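Local coordinates for glucosidase 2 subunit beta (PDB 4XQM), which binds the mannose residues of N-glycans through this lectin (MRH) domain and helps the catalytic alpha subunit trim glucose from immature glycoproteins in the endoplasmic reticulum, at residues Y18-Y23 with L44-G49; S59-V64 with E82-M87; E69-S74 with K86-A91. All coordinates share one frame; numbering follows the deposited sequence.

Contact 1 (Y18-Y23 with L44-G49); sequences YKVVFY and LKYENG
Tyr-46 reaches from strand 43-48 across the inside of the beta-barrel of the MRH domain and meets the end of strand 16-21, where the chain turns off at Phe-22 and Tyr-23. The two strands are not sheet neighbours, so they meet through side chains, one of which reaches the other's backbone, and not through paired strands. The tight part lies around the phenol oxygen. Tyr-46 OH donates to the carbonyl of Val-21 (OH to O 2.8 Å), approaching from above the carbonyl plane, 45° out of it, with a C=O...O angle of 118°. Val-21 O in turn sits at the ring edge, near the plane of the Tyr-46 ring. CG of Tyr-46 stands beside its own backbone N (chi1 -71°), which sends the ring towards segment 18-23. The same OH packs against Phe-22 CA at 3.3 Å and meets the edge of the Phe-22 ring at longer range, with CG1 of Val-20 at 4.3 Å as apolar surroundings. This buried hydroxyl thus has a backbone acceptor at the very point where the strand stops.

The looser part lies toward solvent, at partly exposed Tyr-23. Its CB leads away from strand 43-48, yet the ring swings back and crosses the Leu-44 side chain at about a right angle. Outside the two segments, the Tyr-23 ring packs edge-to-face with Phe-36, and its hydroxyl hydrogen-bonds to OE1 of Gln-39. Leu-44 answers with a single methyl: CD2 lies 3.9 Å from CE1 of Tyr-23 and 4.4 Å from CD1 of Phe-22, bridging the two rings.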
loop_
_atom_site.group_PDB
_atom_site.type_symbol
_atom_site.label_atom_id
_atom_site.label_comp_id
_atom_site.label_asym_id
_atom_site.label_seq_id
_atom_site.Cartn_x
_atom_site.Cartn_y
_atom_site.Cartn_z
ATOM N N TYR A 18 8.551 -3.955 0.592
ATOM C CA TYR A 18 7.253 -3.304 0.723
ATOM C C TYR A 18 6.264 -4.283 1.319
ATOM O O TYR A 18 6.231 -5.455 0.935
ATOM C CB TYR A 18 6.760 -2.807 -0.638
ATOM C CG TYR A 18 7.469 -1.558 -1.118
ATOM C CD1 TYR A 18 7.095 -0.298 -0.656
ATOM C CD2 TYR A 18 8.515 -1.637 -2.029
ATOM C CE1 TYR A 18 7.754 0.855 -1.089
ATOM C CE2 TYR A 18 9.176 -0.491 -2.478
ATOM C CZ TYR A 18 8.786 0.748 -2.013
ATOM O OH TYR A 18 9.436 1.881 -2.448
ATOM N N LYS A 19 5.466 -3.801 2.263
ATOM C CA LYS A 19 4.485 -4.630 2.937
ATOM C C LYS A 19 3.178 -3.873 3.004
ATOM O O LYS A 19 3.108 -2.790 3.602
ATOM C CB LYS A 19 4.970 -4.973 4.339
ATOM C CG LYS A 19 4.006 -5.773 5.179
ATOM C CD LYS A 19 4.665 -6.062 6.530
ATOM C CE LYS A 19 6.125 -6.512 6.349
ATOM N NZ LYS A 19 6.879 -6.604 7.639
ATOM N N VAL A 20 2.155 -4.423 2.355
ATOM C CA VAL A 20 0.817 -3.849 2.406
ATOM C C VAL A 20 -0.051 -4.746 3.266
ATOM O O VAL A 20 -0.149 -5.948 3.010
ATOM C CB VAL A 20 0.168 -3.747 1.005
ATOM C CG1 VAL A 20 -1.280 -3.257 1.116
ATOM C CG2 VAL A 20 0.986 -2.809 0.106
ATOM N N VAL A 21 -0.650 -4.161 4.299
ATOM C CA VAL A 21 -1.632 -4.872 5.107
ATOM C C VAL A 21 -2.992 -4.198 4.920
ATOM O O VAL A 21 -3.183 -3.035 5.298
ATOM C CB VAL A 21 -1.242 -4.890 6.584
ATOM C CG1 VAL A 21 -2.189 -5.806 7.342
ATOM C CG2 VAL A 21 0.170 -5.393 6.737
ATOM N N PHE A 22 -3.939 -4.920 4.327
ATOM C CA PHE A 22 -5.237 -4.311 4.005
ATOM C C PHE A 22 -5.925 -3.746 5.254
ATOM O O PHE A 22 -6.036 -4.431 6.275
ATOM C CB PHE A 22 -6.164 -5.306 3.291
ATOM C CG PHE A 22 -5.713 -5.690 1.897
ATOM C CD1 PHE A 22 -4.990 -4.805 1.098
ATOM C CD2 PHE A 22 -6.040 -6.943 1.380
ATOM C CE1 PHE A 22 -4.591 -5.178 -0.201
ATOM C CE2 PHE A 22 -5.646 -7.318 0.101
ATOM C CZ PHE A 22 -4.924 -6.443 -0.689
ATOM N N TYR A 23 -6.347 -2.481 5.163
ATOM C CA TYR A 23 -7.101 -1.798 6.217
ATOM C C TYR A 23 -6.307 -1.577 7.499
ATOM O O TYR A 23 -6.875 -1.240 8.542
ATOM C CB TYR A 23 -8.411 -2.536 6.523
ATOM C CG TYR A 23 -9.370 -2.592 5.358
ATOM C CD1 TYR A 23 -9.551 -1.495 4.523
ATOM C CD2 TYR A 23 -10.080 -3.749 5.075
ATOM C CE1 TYR A 23 -10.439 -1.551 3.447
ATOM C CE2 TYR A 23 -10.961 -3.811 4.021
ATOM C CZ TYR A 23 -11.140 -2.722 3.207
ATOM O OH TYR A 23 -12.017 -2.805 2.148
ATOM N N LEU A 44 -7.488 2.277 -2.059
ATOM C CA LEU A 44 -7.316 2.412 -0.610
ATOM C C LEU A 44 -6.272 3.488 -0.317
ATOM O O LEU A 44 -5.116 3.377 -0.761
ATOM C CB LEU A 44 -6.868 1.089 0.011
ATOM C CG LEU A 44 -7.892 -0.040 0.190
ATOM C CD1 LEU A 44 -8.341 -0.652 -1.141
ATOM C CD2 LEU A 44 -7.330 -1.111 1.132
ATOM N N LYS A 45 -6.662 4.517 0.435
ATOM C CA LYS A 45 -5.728 5.578 0.787
ATOM C C LYS A 45 -5.140 5.340 2.164
ATOM O O LYS A 45 -5.875 5.191 3.149
ATOM C CB LYS A 45 -6.407 6.954 0.734
ATOM C CG LYS A 45 -6.856 7.349 -0.664
ATOM C CD LYS A 45 -7.449 8.759 -0.679
ATOM C CE LYS A 45 -7.818 9.186 -2.091
ATOM N NZ LYS A 45 -7.925 10.667 -2.184
ATOM N N TYR A 46 -3.811 5.322 2.225
ATOM C CA TYR A 46 -3.085 5.216 3.482
ATOM C C TYR A 46 -2.381 6.556 3.718
ATOM O O TYR A 46 -1.746 7.095 2.809
ATOM C CB TYR A 46 -2.049 4.082 3.414
ATOM C CG TYR A 46 -2.628 2.684 3.407
ATOM C CD1 TYR A 46 -3.190 2.139 2.250
ATOM C CD2 TYR A 46 -2.598 1.900 4.555
ATOM C CE1 TYR A 46 -3.720 0.847 2.250
ATOM C CE2 TYR A 46 -3.116 0.612 4.563
ATOM C CZ TYR A 46 -3.672 0.093 3.412
ATOM O OH TYR A 46 -4.185 -1.187 3.443
ATOM N N GLU A 47 -2.497 7.097 4.931
ATOM C CA GLU A 47 -2.048 8.468 5.204
ATOM C C GLU A 47 -1.203 8.579 6.476
ATOM O O GLU A 47 -1.131 7.635 7.272
ATOM C CB GLU A 47 -3.270 9.403 5.272
ATOM C CG GLU A 47 -4.089 9.400 4.004
ATOM C CD GLU A 47 -5.311 10.293 4.078
ATOM O OE1 GLU A 47 -5.560 10.890 5.151
ATOM O OE2 GLU A 47 -6.022 10.395 3.053
ATOM N N ASN A 48 -0.574 9.740 6.656
ATOM C CA ASN A 48 0.140 10.078 7.891
ATOM C C ASN A 48 1.292 9.144 8.231
ATOM O O ASN A 48 1.482 8.770 9.390
ATOM C CB ASN A 48 -0.829 10.170 9.081
ATOM C CG ASN A 48 -2.127 10.843 8.719
ATOM O OD1 ASN A 48 -3.205 10.293 8.944
ATOM N ND2 ASN A 48 -2.037 12.034 8.139
ATOM N N GLY A 49 2.075 8.783 7.220
ATOM C CA GLY A 49 3.264 7.984 7.436
ATOM C C GLY A 49 4.408 8.815 8.003
ATOM O O GLY A 49 4.222 9.982 8.375
#

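Contact 2 (S59-V64 with E82-M87); sequences SAIVTV and EYLIKM. With MAN (alpha-D-mannopyranose), chain B.
Tyr-83 and Ala-60 stand side by side where strands 59-66 and 82-89 run parallel, at 16° to one another. The Tyr-83 side chain starts with CB, 4.2 Å from CB of Ala-60. CG lies beside the backbone N (chi1 -55°), and the ring passes the start of strand 59-66 so that CD1 comes within 3.2 Å of Ser-59 O, a carbonyl at the ring edge and in its plane. Farther out, CE2 and CZ both approach O3 of the mannose, which also lies at the edge. At the tip, OH donates to mannose O3 (2.7 Å) and lies 3.0 Å from mannose O2; NE of Arg-58 is hydrogen-bonded to the same hydroxyl.

Five backbone bonds hold the strands in register, from Tyr-83 N to Ser-59 O through to Met-87 N to Thr-63 O; the straightest is Ile-85 N to Ile-61 O (173° at the hydrogen). On the buried face with Tyr-83, Met-87 SD presses on Val-62 CG1 at 3.6 Å, and Val-62 lies alongside Ile-85. Leu-84 and Ile-61 pair on the other face through CD2 and CB. Parallel pairing within an otherwise antiparallel sheet thus carries a tyrosine into the mannose pocket of an MRH lectin domain.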
loop_
_atom_site.group_PDB
_atom_site.type_symbol
_atom_site.label_atom_id
_atom_site.label_comp_id
_atom_site.label_asym_id
_atom_site.label_seq_id
_atom_site.Cartn_x
_atom_site.Cartn_y
_atom_site.Cartn_z
ATOM N N SER A 59 2.675 8.964 2.323
ATOM C CA SER A 59 1.326 8.455 2.124
ATOM C C SER A 59 1.389 7.501 0.945
ATOM O O SER A 59 2.344 7.534 0.157
ATOM C CB SER A 59 0.337 9.603 1.872
ATOM O OG SER A 59 0.688 10.318 0.695
ATOM N N ALA A 60 0.391 6.632 0.836
ATOM C CA ALA A 60 0.378 5.639 -0.227
ATOM C C ALA A 60 -1.040 5.462 -0.720
ATOM O O ALA A 60 -1.974 5.326 0.073
ATOM C CB ALA A 60 0.932 4.319 0.282
ATOM N N ILE A 61 -1.196 5.447 -2.040
ATOM C CA ILE A 61 -2.492 5.193 -2.646
ATOM C C ILE A 61 -2.414 3.812 -3.265
ATOM O O ILE A 61 -1.629 3.579 -4.198
ATOM C CB ILE A 61 -2.822 6.237 -3.720
ATOM C CG1 ILE A 61 -2.844 7.623 -3.079
ATOM C CG2 ILE A 61 -4.160 5.931 -4.369
ATOM C CD1 ILE A 61 -3.172 8.740 -4.040
ATOM N N VAL A 62 -3.201 2.884 -2.733
ATOM C CA VAL A 62 -3.084 1.481 -3.121
ATOM C C VAL A 62 -4.302 1.055 -3.920
ATOM O O VAL A 62 -5.413 1.003 -3.381
ATOM C CB VAL A 62 -2.932 0.559 -1.877
ATOM C CG1 VAL A 62 -2.742 -0.898 -2.296
ATOM C CG2 VAL A 62 -1.772 1.024 -0.986
ATOM N N THR A 63 -4.089 0.743 -5.199
ATOM C CA THR A 63 -5.172 0.283 -6.061
ATOM C C THR A 63 -5.170 -1.243 -6.110
ATOM O O THR A 63 -4.186 -1.855 -6.528
ATOM C CB THR A 63 -5.061 0.868 -7.485
ATOM O OG1 THR A 63 -5.101 2.304 -7.424
ATOM C CG2 THR A 63 -6.219 0.378 -8.360
ATOM N N VAL A 64 -6.263 -1.855 -5.656
ATOM C CA VAL A 64 -6.340 -3.313 -5.550
ATOM C C VAL A 64 -7.354 -3.860 -6.547
ATOM O O VAL A 64 -8.560 -3.565 -6.461
ATOM C CB VAL A 64 -6.765 -3.751 -4.132
ATOM C CG1 VAL A 64 -6.702 -5.269 -4.009
ATOM C CG2 VAL A 64 -5.892 -3.097 -3.077
ATOM N N GLU A 82 5.420 10.170 -1.955
ATOM C CA GLU A 82 4.046 9.856 -2.316
ATOM C C GLU A 82 4.116 8.569 -3.140
ATOM O O GLU A 82 4.688 8.560 -4.231
ATOM C CB GLU A 82 3.430 11.005 -3.133
ATOM C CG GLU A 82 3.473 12.382 -2.453
ATOM C CD GLU A 82 2.965 13.514 -3.350
ATOM O OE1 GLU A 82 2.131 13.249 -4.248
ATOM O OE2 GLU A 82 3.402 14.674 -3.160
ATOM N N TYR A 83 3.557 7.479 -2.618
ATOM C CA TYR A 83 3.726 6.181 -3.245
ATOM C C TYR A 83 2.430 5.724 -3.909
ATOM O O TYR A 83 1.362 5.775 -3.297
ATOM C CB TYR A 83 4.168 5.157 -2.202
ATOM C CG TYR A 83 5.422 5.582 -1.466
ATOM C CD1 TYR A 83 5.351 6.447 -0.372
ATOM C CD2 TYR A 83 6.671 5.147 -1.882
ATOM C CE1 TYR A 83 6.503 6.854 0.295
ATOM C CE2 TYR A 83 7.833 5.545 -1.227
ATOM C CZ TYR A 83 7.737 6.401 -0.138
ATOM O OH TYR A 83 8.881 6.806 0.525
ATOM N N LEU A 84 2.518 5.299 -5.165
ATOM C CA LEU A 84 1.357 4.723 -5.836
ATOM C C LEU A 84 1.621 3.231 -5.973
ATOM O O LEU A 84 2.588 2.821 -6.619
ATOM C CB LEU A 84 1.152 5.359 -7.217
ATOM C CG LEU A 84 0.996 6.879 -7.222
ATOM C CD1 LEU A 84 0.707 7.364 -8.639
ATOM C CD2 LEU A 84 -0.111 7.290 -6.281
ATOM N N ILE A 85 0.784 2.417 -5.343
ATOM C CA ILE A 85 1.013 0.974 -5.323
ATOM C C ILE A 85 -0.137 0.270 -6.005
ATOM O O ILE A 85 -1.300 0.441 -5.608
ATOM C CB ILE A 85 1.144 0.453 -3.880
ATOM C CG1 ILE A 85 2.218 1.244 -3.127
ATOM C CG2 ILE A 85 1.493 -1.033 -3.884
ATOM C CD1 ILE A 85 2.416 0.818 -1.678
ATOM N N LYS A 86 0.179 -0.507 -7.036
ATOM C CA LYS A 86 -0.827 -1.314 -7.726
ATOM C C LYS A 86 -0.736 -2.770 -7.264
ATOM O O LYS A 86 0.366 -3.318 -7.133
ATOM C CB LYS A 86 -0.641 -1.216 -9.242
ATOM C CG LYS A 86 -1.744 -1.906 -10.047
ATOM C CD LYS A 86 -1.648 -1.535 -11.526
ATOM C CE LYS A 86 -2.526 -2.450 -12.370
ATOM N NZ LYS A 86 -2.271 -2.282 -13.835
ATOM N N MET A 87 -1.891 -3.384 -7.006
ATOM C CA MET A 87 -1.939 -4.758 -6.520
ATOM C C MET A 87 -3.000 -5.593 -7.214
ATOM O O MET A 87 -3.958 -5.060 -7.751
ATOM C CB MET A 87 -2.260 -4.781 -5.019
ATOM C CG MET A 87 -1.289 -4.033 -4.145
ATOM S SD MET A 87 -1.668 -4.293 -2.399
ATOM C CE MET A 87 -1.452 -6.067 -2.247
HETATM C C1 MAN B . 13.728 6.726 1.528
HETATM C C2 MAN B . 12.569 6.102 1.015
HETATM C C3 MAN B . 12.265 6.818 -0.309
HETATM C C4 MAN B . 12.223 8.361 -0.095
HETATM C C5 MAN B . 13.555 8.827 0.515
HETATM C C6 MAN B . 13.549 10.281 0.926
HETATM O O1 MAN B . 14.537 6.449 0.423
HETATM O O2 MAN B . 11.534 6.308 1.907
HETATM O O3 MAN B . 11.080 6.327 -0.877
HETATM O O4 MAN B . 12.054 9.018 -1.320
HETATM O O5 MAN B . 13.743 8.085 1.710
HETATM O O6 MAN B . 14.906 10.662 1.176
#

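Contact 3 (E69-S74 with K86-A91); sequences ENEIVS and KMKSPA
The amide of Asn-70 meets the Ser-89 hydroxyl near its own plane: OG donates to OD1 (2.6 Å) nearly in line with the C=O, at 160°. CD of Pro-90 sits obliquely off the opposite side, 3.3 Å from OD1, and ND2 of Asn-70 is hydrogen-bonded outside the two segments. Ser-89 OG, opposite its backbone N (chi1 174°), also accepts from Ala-91 N, forming an ST turn that leads into the 3-10 segment at Pro-90 and Ala-91. On the exposed side, Glu-71 runs alongside Lys-88, whose CE stands oblique to the carboxylate, 3.7 Å from OE2; NZ stays at 4.2 Å, beyond a salt bridge.

The backbones of antiparallel hairpin strands 71-77 and 82-89 pair here: Glu-71 and Lys-88 exchange both bonds, and farther along, away from Asn-70, comes a classic beta bulge. Lys-86 O takes Val-73 N at 2.7 Å and, weakly, Ser-74 N at 3.3 Å, before Lys-86 N returns a bond to Ser-74 O. The bulge turns Val-73 toward the partner strand, its CG2 resting on Lys-88 CD. Ile-72 CG1 meets the Met-87 methyl on the buried face. Directional bonds therefore fix the hairpin, while the Glu-71 and Lys-88 charges probably add only mild attraction.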
loop_
_atom_site.group_PDB
_atom_site.type_symbol
_atom_site.label_atom_id
_atom_site.label_comp_id
_atom_site.label_asym_id
_atom_site.label_seq_id
_atom_site.Cartn_x
_atom_site.Cartn_y
_atom_site.Cartn_z
ATOM N N GLU A 69 -4.189 -14.390 -6.902
ATOM C CA GLU A 69 -3.224 -14.415 -5.808
ATOM C C GLU A 69 -2.857 -12.989 -5.404
ATOM O O GLU A 69 -2.858 -12.084 -6.251
ATOM C CB GLU A 69 -1.968 -15.173 -6.252
ATOM C CG GLU A 69 -0.804 -15.129 -5.271
ATOM C CD GLU A 69 0.151 -16.306 -5.436
ATOM O OE1 GLU A 69 0.274 -16.833 -6.568
ATOM O OE2 GLU A 69 0.775 -16.705 -4.424
ATOM N N ASN A 70 -2.562 -12.783 -4.124
ATOM C CA ASN A 70 -2.050 -11.489 -3.652
ATOM C C ASN A 70 -0.693 -11.155 -4.271
ATOM O O ASN A 70 0.237 -11.964 -4.219
ATOM C CB ASN A 70 -1.892 -11.492 -2.131
ATOM C CG ASN A 70 -3.207 -11.524 -1.405
ATOM O OD1 ASN A 70 -4.243 -11.117 -1.943
ATOM N ND2 ASN A 70 -3.177 -11.984 -0.159
ATOM N N GLU A 71 -0.585 -9.960 -4.841
ATOM C CA GLU A 71 0.627 -9.542 -5.533
ATOM C C GLU A 71 0.757 -8.018 -5.516
ATOM O O GLU A 71 -0.220 -7.305 -5.759
ATOM C CB GLU A 71 0.573 -10.040 -6.983
ATOM C CG GLU A 71 1.636 -9.450 -7.903
ATOM C CD GLU A 71 1.440 -9.850 -9.367
ATOM O OE1 GLU A 71 2.300 -9.482 -10.200
ATOM O OE2 GLU A 71 0.430 -10.522 -9.685
ATOM N N ILE A 72 1.956 -7.523 -5.202
ATOM C CA ILE A 72 2.256 -6.114 -5.430
ATOM C C ILE A 72 2.795 -6.022 -6.855
ATOM O O ILE A 72 3.867 -6.550 -7.157
ATOM C CB ILE A 72 3.276 -5.573 -4.404
ATOM C CG1 ILE A 72 2.637 -5.510 -3.007
ATOM C CG2 ILE A 72 3.801 -4.191 -4.808
ATOM C CD1 ILE A 72 3.637 -5.162 -1.888
ATOM N N VAL A 73 2.013 -5.398 -7.733
ATOM C CA VAL A 73 2.327 -5.321 -9.163
ATOM C C VAL A 73 3.400 -4.275 -9.411
ATOM O O VAL A 73 4.350 -4.528 -10.144
ATOM C CB VAL A 73 1.056 -5.015 -9.991
ATOM C CG1 VAL A 73 1.402 -4.744 -11.452
ATOM C CG2 VAL A 73 0.096 -6.194 -9.888
ATOM N N SER A 74 3.255 -3.104 -8.787
ATOM C CA SER A 74 4.240 -2.034 -8.929
ATOM C C SER A 74 4.169 -1.039 -7.783
ATOM O O SER A 74 3.116 -0.873 -7.159
ATOM C CB SER A 74 4.052 -1.294 -10.262
ATOM O OG SER A 74 2.772 -0.680 -10.342
ATOM N N LYS A 86 0.179 -0.507 -7.036
ATOM C CA LYS A 86 -0.827 -1.314 -7.726
ATOM C C LYS A 86 -0.736 -2.770 -7.264
ATOM O O LYS A 86 0.366 -3.318 -7.133
ATOM C CB LYS A 86 -0.641 -1.216 -9.242
ATOM C CG LYS A 86 -1.744 -1.906 -10.047
ATOM C CD LYS A 86 -1.648 -1.535 -11.526
ATOM C CE LYS A 86 -2.526 -2.450 -12.370
ATOM N NZ LYS A 86 -2.271 -2.282 -13.835
ATOM N N MET A 87 -1.891 -3.384 -7.006
ATOM C CA MET A 87 -1.939 -4.758 -6.520
ATOM C C MET A 87 -3.000 -5.593 -7.214
ATOM O O MET A 87 -3.958 -5.060 -7.751
ATOM C CB MET A 87 -2.260 -4.781 -5.019
ATOM C CG MET A 87 -1.289 -4.033 -4.145
ATOM S SD MET A 87 -1.668 -4.293 -2.399
ATOM C CE MET A 87 -1.452 -6.067 -2.247
ATOM N N LYS A 88 -2.820 -6.908 -7.174
ATOM C CA LYS A 88 -3.900 -7.853 -7.442
ATOM C C LYS A 88 -4.175 -8.642 -6.171
ATOM O O LYS A 88 -3.260 -8.853 -5.354
ATOM C CB LYS A 88 -3.538 -8.781 -8.608
ATOM C CG LYS A 88 -3.653 -8.060 -9.951
ATOM C CD LYS A 88 -2.542 -8.393 -10.928
ATOM C CE LYS A 88 -2.659 -9.786 -11.487
ATOM N NZ LYS A 88 -2.163 -9.854 -12.913
ATOM N N SER A 89 -5.427 -9.060 -5.987
ATOM C CA SER A 89 -5.810 -9.813 -4.791
ATOM C C SER A 89 -7.192 -10.408 -4.965
ATOM O O SER A 89 -8.079 -9.755 -5.527
ATOM C CB SER A 89 -5.836 -8.916 -3.549
ATOM O OG SER A 89 -6.344 -9.642 -2.438
ATOM N N PRO A 90 -7.386 -11.643 -4.480
ATOM C CA PRO A 90 -8.736 -12.218 -4.458
ATOM C C PRO A 90 -9.699 -11.366 -3.631
ATOM O O PRO A 90 -10.905 -11.448 -3.853
ATOM C CB PRO A 90 -8.534 -13.583 -3.790
ATOM C CG PRO A 90 -7.103 -13.917 -4.025
ATOM C CD PRO A 90 -6.367 -12.598 -4.006
ATOM N N ALA A 91 -9.183 -10.543 -2.716
ATOM C CA ALA A 91 -10.036 -9.648 -1.926
ATOM C C ALA A 91 -10.866 -8.723 -2.816
ATOM O O ALA A 91 -11.955 -8.279 -2.425
ATOM C CB ALA A 91 -9.205 -8.820 -0.980
#

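How the contacts relate
The three contacts belong to one mixed sheet. Contacts 1 and 2, with centres about 8 Å apart, are joined by adjacent strands 43-48 and 59-66, through probable hydrogen bonds from Leu-44 N to Val-62 O and from Tyr-46 N to Ala-60 O. Contacts 2 and 3 share Lys-86 and Met-87 on strand 82-89, which pairs with a different strand in each. Met-87 also ties in contact 1: its SD lies 3.7 Å from Val-20 CG1 and 3.8 Å from Phe-22 CE1. Mannose is bound directly in contact 2, whereas the side chains of Val-20 in contact 1 and Ile-72 in contact 3 lie about 14 and 13 Å from it.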